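PDB 5BOI: germination protein YpeB from Bacillus megaterium QM B1551, which takes part in the germination of Bacillus spores, this chain being its C-terminal, PepSY-containing region, probably with an inhibitory role. Local coordinates for residues A88-L96 and V135-V146; N180-A189 and L200-I208. All blocks are in the same frame, centred on the assembly; numbering follows the deposited sequence.

Interaction 1 of 2, residues A88-L96 and V135-V146; sequences AMNKATKFL and VKMKMSLEDGSV
Val146 CG2 sits over the centre of one face of the Phe95 ring, 3.6 Å from its centroid and 11° off the ring normal. This is a CH-pi contact. Met137 brings its methyl CE to the same ring obliquely, 3.6 Å from Phe95 CD2. Phe95 CG lies anti to the backbone N (chi1 177°), which carries the ring out to Val146, at the start of strand 146-150. With an alanine in place of Phe95, Val146 CG2 loses the ring face it covers, and Met137 CE would probably be left free to shift into the gap. Along strand 134-140, Met137 and Met139 both point at the helix. The sulfur of Met137 lies 3.7 Å from Leu96 CG, and the two side chains slide past each other in opposite directions. Ala92 CB faces the same sulfur, 3.9 Å from Met137 SD. In one of its two conformers, Met139 also brings SD to 4.0 Å from Ala92 CB. At the other end, Ala88 CB and Leu141 CD2 are tight at 3.5 Å. Lys91 lays its aliphatic CD 3.7 Å from Gly144 CA, where a side chain on the glycine would collide with it. An ST turn at Ser140 and an Asx turn at Asp143 shape this loop. No hydrogen bond joins the segments. The axes of helix segment 88-96 and strand segment 135-140 come within 9.1 Å. Phe118 and Phe120 of strand 115-123 continue the apolar layer beneath the helix, and Phe22 and His99 add further ring contacts to Phe95.

Interaction 2 of 2, residues N180-A189 and L200-I208; sequences NVKVMEERLA and LCYEFLGTI. With SO4 (sulfate ion), chain C.
Arg187 and Glu203 form a hydrogen-bonded antiparallel pair, with Glu203 N to Arg187 O at 2.7 Å. The same ladder runs from Lys182-Thr207 to Ala189-Cys201. It is broken by a classic beta bulge, where Met184 N (2.8 Å) and Glu185 N (3.1 Å) both donate to Leu205 O in its carbonyl plane. Next to the bulge, Gly206 packs against Val183; a side chain there would run into Lys182 O. On the face with the two rings, Leu188 CD2 lies over the Tyr202 ring, 4.0 Å from its centroid and offset toward the rim. Glu186 OE2 comes to the edge of that ring, in its plane, 3.2 Å from Tyr202 CD1. Its chi1 of 174° sets Glu186 CG 3.4 Å from Phe204 CE1, and the bend at chi2 turns the carboxylate to the Tyr202 edge. Helix 170-175 covers this face, and Tyr202 OH is hydrogen-bonded to Ile168 O. Arg187 starts on the opposite face, but its guanidinium leads away from the strand pair. NH1 bonds to Glu186 O, which helps fix the group. Glu185 OE2 lies over its face as a charge-only contact, and Arg187 NH2 holds sulfate O2 at 3.0 Å in the guanidinium plane. The sulfate probably comes from the crystallisation liquor. Backbone bonding thus holds this PepSY-family hairpin, while the positive guanidinium, partly offset by Glu185, would probably be what attracts the sulfate.

Overall arrangement
Interaction 1 is a buried helix-on-strand contact near the middle of the chain, within the PepSY1 and PepSY2 region of YpeB. Interaction 2 is partly buried, farther from the centre, and pairs two strands of one hairpin in the later PepSY region. The two share no helix or strand and do not touch; the centres of interactions 1 and 2 are 26 Å apart. Strand 129-130 lies between them in the strand order: it pairs with strand 115-123, next to 134-140, and with strand 182-192. Their chemistry differs accordingly. Interaction 1 rests on methionine, alanine and aromatic contacts, whereas interaction 2 rests on backbone hydrogen bonds, with charged side chains, some of them partly exposed and one, Glu203, buried.

Interaction 1 of 2, residues A88-L96 and V135-V146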
loop_
_atom_site.group_PDB
_atom_site.type_symbol
_atom_site.label_atom_id
_atom_site.label_comp_id
_atom_site.label_asym_id
_atom_site.label_seq_id
_atom_site.Cartn_x
_atom_site.Cartn_y
_atom_site.Cartn_z
ATOM N N ALA A 88 5.370 11.563 8.541
ATOM C CA ALA A 88 5.800 10.386 7.790
ATOM C C ALA A 88 4.729 10.050 6.751
ATOM O O ALA A 88 5.054 9.690 5.627
ATOM C CB ALA A 88 6.051 9.210 8.712
ATOM N N MET A 89 3.464 10.177 7.156
ATOM C CA MET A 89 2.305 9.925 6.287
ATOM C C MET A 89 2.415 10.764 5.020
ATOM O O MET A 89 2.217 10.271 3.907
ATOM C CB MET A 89 0.994 10.267 7.007
ATOM C CG MET A 89 0.668 9.416 8.223
ATOM S SD MET A 89 -0.895 9.851 9.027
ATOM C CE MET A 89 -0.867 8.852 10.487
ATOM N N ASN A 90 2.735 12.039 5.209
ATOM C CA ASN A 90 2.840 12.983 4.096
ATOM C C ASN A 90 3.975 12.652 3.146
ATOM O O ASN A 90 3.819 12.745 1.919
ATOM C CB ASN A 90 3.006 14.410 4.621
ATOM C CG ASN A 90 1.746 14.929 5.271
ATOM O OD1 ASN A 90 0.652 14.424 5.005
ATOM N ND2 ASN A 90 1.886 15.938 6.125
ATOM N N LYS A 91 5.112 12.277 3.725
ATOM C CA LYS A 91 6.287 11.876 2.964
ATOM C C LYS A 91 6.041 10.612 2.142
ATOM O O LYS A 91 6.494 10.510 0.991
ATOM C CB LYS A 91 7.461 11.672 3.908
ATOM C CG LYS A 91 7.941 12.983 4.548
ATOM C CD LYS A 91 9.284 12.807 5.229
ATOM C CE LYS A 91 9.894 14.160 5.602
ATOM N NZ LYS A 91 9.063 14.943 6.557
ATOM N N ALA A 92 5.297 9.683 2.728
ATOM C CA ALA A 92 4.912 8.450 2.034
ATOM C C ALA A 92 4.017 8.792 0.837
ATOM O O ALA A 92 4.219 8.308 -0.276
ATOM C CB ALA A 92 4.212 7.491 2.984
ATOM N N THR A 93 3.035 9.647 1.072
ATOM C CA THR A 93 2.126 10.045 -0.002
ATOM C C THR A 93 2.909 10.713 -1.145
ATOM O O THR A 93 2.695 10.409 -2.327
ATOM C CB THR A 93 1.040 10.989 0.535
ATOM O OG1 THR A 93 0.299 10.310 1.576
ATOM C CG2 THR A 93 0.110 11.454 -0.604
ATOM N N LYS A 94 3.846 11.593 -0.794
ATOM C CA LYS A 94 4.627 12.317 -1.801
ATOM C C LYS A 94 5.512 11.371 -2.601
ATOM O O LYS A 94 5.649 11.501 -3.823
ATOM C CB LYS A 94 5.509 13.382 -1.146
ATOM C CG LYS A 94 6.417 14.102 -2.163
ATOM C CD LYS A 94 7.511 14.929 -1.499
ATOM C CE LYS A 94 8.360 15.686 -2.543
ATOM N NZ LYS A 94 7.551 16.232 -3.677
ATOM N N PHE A 95 6.113 10.420 -1.895
ATOM C CA PHE A 95 6.992 9.445 -2.521
ATOM C C PHE A 95 6.248 8.691 -3.625
ATOM O O PHE A 95 6.750 8.587 -4.753
ATOM C CB PHE A 95 7.532 8.459 -1.485
ATOM C CG PHE A 95 8.394 7.381 -2.072
ATOM C CD1 PHE A 95 9.744 7.597 -2.276
ATOM C CD2 PHE A 95 7.861 6.153 -2.411
ATOM C CE1 PHE A 95 10.543 6.611 -2.811
ATOM C CE2 PHE A 95 8.665 5.157 -2.953
ATOM C CZ PHE A 95 10.014 5.399 -3.150
ATOM N N LEU A 96 5.049 8.201 -3.304
ATOM C CA LEU A 96 4.261 7.443 -4.280
ATOM C C LEU A 96 3.989 8.277 -5.526
ATOM O O LEU A 96 4.212 7.812 -6.641
ATOM C CB LEU A 96 2.941 6.953 -3.678
ATOM C CG LEU A 96 3.113 5.846 -2.627
ATOM C CD1 LEU A 96 1.815 5.527 -1.928
ATOM C CD2 LEU A 96 3.691 4.612 -3.296
ATOM N N VAL A 135 -0.825 -1.022 -1.791
ATOM C CA VAL A 135 0.609 -0.765 -1.745
ATOM C C VAL A 135 0.973 -0.545 -0.283
ATOM O O VAL A 135 0.296 0.217 0.416
ATOM C CB VAL A 135 0.986 0.437 -2.573
ATOM C CG1 VAL A 135 2.493 0.721 -2.426
ATOM C CG2 VAL A 135 0.623 0.218 -4.044
ATOM N N LYS A 136 2.030 -1.214 0.180
ATOM C CA LYS A 136 2.421 -1.140 1.579
ATOM C C LYS A 136 3.746 -0.395 1.665
ATOM O O LYS A 136 4.622 -0.603 0.827
ATOM C CB LYS A 136 2.566 -2.534 2.190
ATOM C CG LYS A 136 1.249 -3.225 2.508
ATOM C CD LYS A 136 1.408 -4.735 2.581
ATOM C CE LYS A 136 0.053 -5.421 2.673
ATOM N NZ LYS A 136 -1.005 -4.479 3.142
ATOM N N MET A 137 3.880 0.470 2.663
ATOM C CA MET A 137 5.096 1.269 2.819
ATOM C C MET A 137 5.526 1.307 4.261
ATOM O O MET A 137 4.680 1.333 5.155
ATOM C CB MET A 137 4.882 2.693 2.345
ATOM C CG MET A 137 4.357 2.827 0.957
ATOM S SD MET A 137 4.667 4.510 0.465
ATOM C CE MET A 137 6.458 4.560 0.510
ATOM N N LYS A 138 6.843 1.342 4.473
ATOM C CA LYS A 138 7.416 1.509 5.793
ATOM C C LYS A 138 8.430 2.647 5.686
ATOM O O LYS A 138 9.264 2.667 4.774
ATOM C CB LYS A 138 8.080 0.226 6.297
ATOM C CG LYS A 138 7.099 -0.935 6.482
ATOM C CD LYS A 138 7.815 -2.231 6.806
ATOM C CE LYS A 138 6.820 -3.391 6.835
ATOM N NZ LYS A 138 7.473 -4.716 7.039
ATOM N N MET A 139 8.311 3.610 6.595
ATOM C CA MET A 139 9.143 4.808 6.578
ATOM C C MET A 139 9.975 4.896 7.849
ATOM O O MET A 139 9.505 4.542 8.918
ATOM C CB MET A 139 8.285 6.071 6.459
ATOM C CG MET A 139 7.191 6.032 5.408
ATOM S SD MET A 139 7.841 5.955 3.744
ATOM C CE MET A 139 8.504 7.604 3.565
ATOM N N SER A 140 11.206 5.385 7.735
ATOM C CA SER A 140 12.006 5.688 8.916
ATOM C C SER A 140 11.466 6.939 9.582
ATOM O O SER A 140 11.340 7.967 8.935
ATOM C CB SER A 140 13.468 5.917 8.545
ATOM O OG SER A 140 14.142 6.522 9.656
ATOM N N LEU A 141 11.185 6.888 10.872
ATOM C CA LEU A 141 10.831 8.120 11.577
ATOM C C LEU A 141 12.049 8.955 12.002
ATOM O O LEU A 141 11.877 10.005 12.628
ATOM C CB LEU A 141 9.961 7.808 12.792
ATOM C CG LEU A 141 8.613 7.136 12.453
ATOM C CD1 LEU A 141 7.811 6.934 13.715
ATOM C CD2 LEU A 141 7.809 7.928 11.421
ATOM N N GLU A 142 13.262 8.509 11.664
ATOM C CA GLU A 142 14.475 9.294 11.970
ATOM C C GLU A 142 14.690 10.367 10.918
ATOM O O GLU A 142 15.122 11.495 11.233
ATOM C CB GLU A 142 15.723 8.390 12.059
ATOM C CG GLU A 142 16.989 9.071 12.565
ATOM C CD GLU A 142 18.061 8.065 13.000
ATOM O OE1 GLU A 142 19.215 8.173 12.540
ATOM O OE2 GLU A 142 17.744 7.158 13.803
ATOM N N ASP A 143 14.399 10.020 9.664
ATOM C CA ASP A 143 14.676 10.931 8.549
ATOM C C ASP A 143 13.612 10.950 7.458
ATOM O O ASP A 143 13.756 11.685 6.478
ATOM C CB ASP A 143 16.027 10.599 7.902
ATOM C CG ASP A 143 16.145 9.142 7.459
ATOM O OD1 ASP A 143 15.122 8.432 7.323
ATOM O OD2 ASP A 143 17.295 8.698 7.247
ATOM N N GLY A 144 12.553 10.154 7.608
ATOM C CA GLY A 144 11.485 10.178 6.630
ATOM C C GLY A 144 11.782 9.357 5.390
ATOM O O GLY A 144 11.005 9.370 4.432
ATOM N N SER A 145 12.885 8.619 5.409
ATOM C CA SER A 145 13.254 7.787 4.264
ATOM C C SER A 145 12.401 6.531 4.185
ATOM O O SER A 145 11.912 6.026 5.205
ATOM C CB SER A 145 14.738 7.386 4.321
ATOM O OG SER A 145 15.063 6.730 5.541
ATOM N N VAL A 146 12.241 6.030 2.962
ATOM C CA VAL A 146 11.573 4.761 2.708
ATOM C C VAL A 146 12.489 3.615 3.141
ATOM O O VAL A 146 13.667 3.599 2.797
ATOM C CB VAL A 146 11.200 4.610 1.216
ATOM C CG1 VAL A 146 10.526 3.269 0.957
ATOM C CG2 VAL A 146 10.265 5.740 0.787
#

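Interaction 2 of 2, residues N180-A189 and L200-I208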
loop_
_atom_site.group_PDB
_atom_site.type_symbol
_atom_site.label_atom_id
_atom_site.label_comp_id
_atom_site.label_asym_id
_atom_site.label_seq_id
_atom_site.Cartn_x
_atom_site.Cartn_y
_atom_site.Cartn_z
ATOM N N ASN A 180 -24.692 4.142 17.919
ATOM C CA ASN A 180 -23.646 4.892 18.607
ATOM C C ASN A 180 -22.552 5.432 17.686
ATOM O O ASN A 180 -21.687 6.191 18.124
ATOM C CB ASN A 180 -23.021 4.024 19.704
ATOM C CG ASN A 180 -22.844 2.580 19.275
ATOM O OD1 ASN A 180 -23.429 2.141 18.286
ATOM N ND2 ASN A 180 -22.047 1.830 20.025
ATOM N N VAL A 181 -22.595 5.058 16.411
ATOM C CA VAL A 181 -21.573 5.488 15.461
ATOM C C VAL A 181 -21.737 6.950 15.053
ATOM O O VAL A 181 -22.817 7.374 14.652
ATOM C CB VAL A 181 -21.585 4.615 14.193
ATOM C CG1 VAL A 181 -20.457 5.028 13.251
ATOM C CG2 VAL A 181 -21.453 3.146 14.558
ATOM N N LYS A 182 -20.664 7.725 15.148
ATOM C CA LYS A 182 -20.689 9.105 14.679
ATOM C C LYS A 182 -19.931 9.222 13.359
ATOM O O LYS A 182 -18.703 9.313 13.345
ATOM C CB LYS A 182 -20.092 10.051 15.726
ATOM C CG LYS A 182 -20.689 9.895 17.118
ATOM C CD LYS A 182 -22.209 9.947 17.075
ATOM C CE LYS A 182 -22.818 9.678 18.441
ATOM N NZ LYS A 182 -22.532 10.783 19.396
ATOM N N VAL A 183 -20.665 9.223 12.249
ATOM C CA VAL A 183 -20.036 9.170 10.931
ATOM C C VAL A 183 -19.297 10.452 10.612
ATOM O O VAL A 183 -19.796 11.549 10.865
ATOM C CB VAL A 183 -21.073 8.906 9.821
ATOM C CG1 VAL A 183 -20.395 8.801 8.470
ATOM C CG2 VAL A 183 -21.847 7.640 10.129
ATOM N N MET A 184 -18.102 10.318 10.046
ATOM C CA MET A 184 -17.352 11.484 9.597
ATOM C C MET A 184 -17.155 11.460 8.081
ATOM O O MET A 184 -16.977 12.497 7.449
ATOM C CB MET A 184 -16.006 11.548 10.315
ATOM C CG MET A 184 -16.153 11.724 11.823
ATOM S SD MET A 184 -14.720 11.158 12.764
ATOM C CE MET A 184 -13.412 11.242 11.540
ATOM N N GLU A 185 -17.226 10.273 7.492
ATOM C CA GLU A 185 -16.963 10.123 6.066
ATOM C C GLU A 185 -17.624 8.866 5.495
ATOM O O GLU A 185 -17.713 7.845 6.179
ATOM C CB GLU A 185 -15.457 10.080 5.822
ATOM C CG GLU A 185 -15.088 9.971 4.362
ATOM C CD GLU A 185 -13.720 10.553 4.059
ATOM O OE1 GLU A 185 -13.289 11.470 4.791
ATOM O OE2 GLU A 185 -13.087 10.100 3.082
ATOM N N GLU A 186 -18.073 8.944 4.248
ATOM C CA GLU A 186 -18.618 7.769 3.554
ATOM C C GLU A 186 -18.165 7.729 2.098
ATOM O O GLU A 186 -18.232 8.745 1.408
ATOM C CB GLU A 186 -20.156 7.778 3.613
ATOM C CG GLU A 186 -20.846 6.665 2.802
ATOM C CD GLU A 186 -20.942 6.978 1.309
ATOM O OE1 GLU A 186 -21.233 8.140 0.966
ATOM O OE2 GLU A 186 -20.715 6.071 0.481
ATOM N N ARG A 187 -17.760 6.551 1.628
ATOM C CA ARG A 187 -17.365 6.327 0.233
ATOM C C ARG A 187 -17.813 4.939 -0.224
ATOM O O ARG A 187 -18.135 4.103 0.610
ATOM C CB ARG A 187 -15.850 6.431 0.074
ATOM C CG ARG A 187 -15.252 7.804 0.386
ATOM C CD ARG A 187 -15.684 8.873 -0.631
ATOM N NE ARG A 187 -14.905 10.101 -0.443
ATOM C CZ ARG A 187 -15.146 11.015 0.489
ATOM N NH1 ARG A 187 -16.167 10.876 1.322
ATOM N NH2 ARG A 187 -14.363 12.091 0.577
ATOM N N LEU A 188 -17.813 4.678 -1.531
ATOM C CA LEU A 188 -17.983 3.291 -2.011
ATOM C C LEU A 188 -16.646 2.557 -2.038
ATOM O O LEU A 188 -15.589 3.165 -2.237
ATOM C CB LEU A 188 -18.589 3.259 -3.409
ATOM C CG LEU A 188 -20.095 3.438 -3.522
ATOM C CD1 LEU A 188 -20.444 3.691 -4.976
ATOM C CD2 LEU A 188 -20.827 2.169 -3.042
ATOM N N ALA A 189 -16.675 1.246 -1.822
ATOM C CA ALA A 189 -15.427 0.488 -1.734
ATOM C C ALA A 189 -15.660 -0.962 -2.138
ATOM O O ALA A 189 -16.776 -1.481 -2.004
ATOM C CB ALA A 189 -14.847 0.572 -0.328
ATOM N N LEU A 200 -19.139 -5.175 -3.345
ATOM C CA LEU A 200 -19.263 -3.715 -3.281
ATOM C C LEU A 200 -19.916 -3.299 -1.967
ATOM O O LEU A 200 -20.964 -3.838 -1.601
ATOM C CB LEU A 200 -20.086 -3.179 -4.461
ATOM C CG LEU A 200 -20.221 -1.657 -4.588
ATOM C CD1 LEU A 200 -18.885 -0.982 -4.924
ATOM C CD2 LEU A 200 -21.287 -1.281 -5.638
ATOM N N CYS A 201 -19.308 -2.331 -1.278
ATOM C CA CYS A 201 -19.788 -1.850 0.025
ATOM C C CYS A 201 -19.819 -0.337 0.137
ATOM O O CYS A 201 -19.045 0.355 -0.515
ATOM C CB CYS A 201 -18.896 -2.357 1.168
ATOM S SG CYS A 201 -18.731 -4.133 1.328
ATOM N N TYR A 202 -20.674 0.188 1.006
ATOM C CA TYR A 202 -20.484 1.567 1.470
ATOM C C TYR A 202 -19.523 1.497 2.645
ATOM O O TYR A 202 -19.756 0.720 3.578
ATOM C CB TYR A 202 -21.794 2.189 1.928
ATOM C CG TYR A 202 -22.757 2.433 0.792
ATOM C CD1 TYR A 202 -22.632 3.561 0.014
ATOM C CD2 TYR A 202 -23.779 1.527 0.508
ATOM C CE1 TYR A 202 -23.500 3.795 -1.055
ATOM C CE2 TYR A 202 -24.679 1.749 -0.540
ATOM C CZ TYR A 202 -24.523 2.894 -1.330
ATOM O OH TYR A 202 -25.386 3.147 -2.390
ATOM N N GLU A 203 -18.462 2.291 2.591
ATOM C CA GLU A 203 -17.476 2.350 3.660
ATOM C C GLU A 203 -17.739 3.591 4.500
ATOM O O GLU A 203 -17.857 4.687 3.963
ATOM C CB GLU A 203 -16.059 2.393 3.081
ATOM C CG GLU A 203 -14.983 2.643 4.120
ATOM C CD GLU A 203 -13.810 3.399 3.541
ATOM O OE1 GLU A 203 -13.369 3.036 2.428
ATOM O OE2 GLU A 203 -13.333 4.352 4.194
ATOM N N PHE A 204 -17.837 3.424 5.813
ATOM C CA PHE A 204 -18.038 4.538 6.722
ATOM C C PHE A 204 -16.845 4.671 7.661
ATOM O O PHE A 204 -16.403 3.684 8.262
ATOM C CB PHE A 204 -19.325 4.340 7.543
ATOM C CG PHE A 204 -20.598 4.339 6.712
ATOM C CD1 PHE A 204 -21.237 5.536 6.409
ATOM C CD2 PHE A 204 -21.141 3.145 6.237
ATOM C CE1 PHE A 204 -22.412 5.558 5.642
ATOM C CE2 PHE A 204 -22.300 3.138 5.493
ATOM C CZ PHE A 204 -22.949 4.355 5.182
ATOM N N LEU A 205 -16.344 5.892 7.796
ATOM C CA LEU A 205 -15.307 6.203 8.770
ATOM C C LEU A 205 -15.963 7.027 9.869
ATOM O O LEU A 205 -16.593 8.054 9.591
ATOM C CB LEU A 205 -14.170 6.965 8.093
ATOM C CG LEU A 205 -12.844 7.297 8.775
ATOM C CD1 LEU A 205 -12.271 6.091 9.460
ATOM C CD2 LEU A 205 -11.885 7.794 7.703
ATOM N N GLY A 206 -15.845 6.579 11.114
ATOM C CA GLY A 206 -16.508 7.272 12.202
ATOM C C GLY A 206 -15.904 6.944 13.553
ATOM O O GLY A 206 -14.900 6.234 13.646
ATOM N N THR A 207 -16.504 7.478 14.607
ATOM C CA THR A 207 -16.002 7.213 15.950
ATOM C C THR A 207 -17.072 6.542 16.781
ATOM O O THR A 207 -18.240 6.932 16.746
ATOM C CB THR A 207 -15.539 8.495 16.648
ATOM O OG1 THR A 207 -16.667 9.349 16.868
ATOM C CG2 THR A 207 -14.512 9.227 15.794
ATOM N N ILE A 208 -16.669 5.505 17.502
ATOM C CA ILE A 208 -17.531 4.880 18.488
ATOM C C ILE A 208 -16.879 5.104 19.843
ATOM O O ILE A 208 -15.867 4.479 20.146
ATOM C CB ILE A 208 -17.718 3.370 18.245
ATOM C CG1 ILE A 208 -18.025 3.071 16.779
ATOM C CG2 ILE A 208 -18.825 2.833 19.126
ATOM C CD1 ILE A 208 -18.052 1.590 16.460
HETATM S S SO4 C . -12.112 12.069 -2.892
HETATM O O1 SO4 C . -11.350 11.038 -3.596
HETATM O O2 SO4 C . -12.135 11.777 -1.462
HETATM O O3 SO4 C . -13.485 12.122 -3.399
HETATM O O4 SO4 C . -11.455 13.363 -3.099
#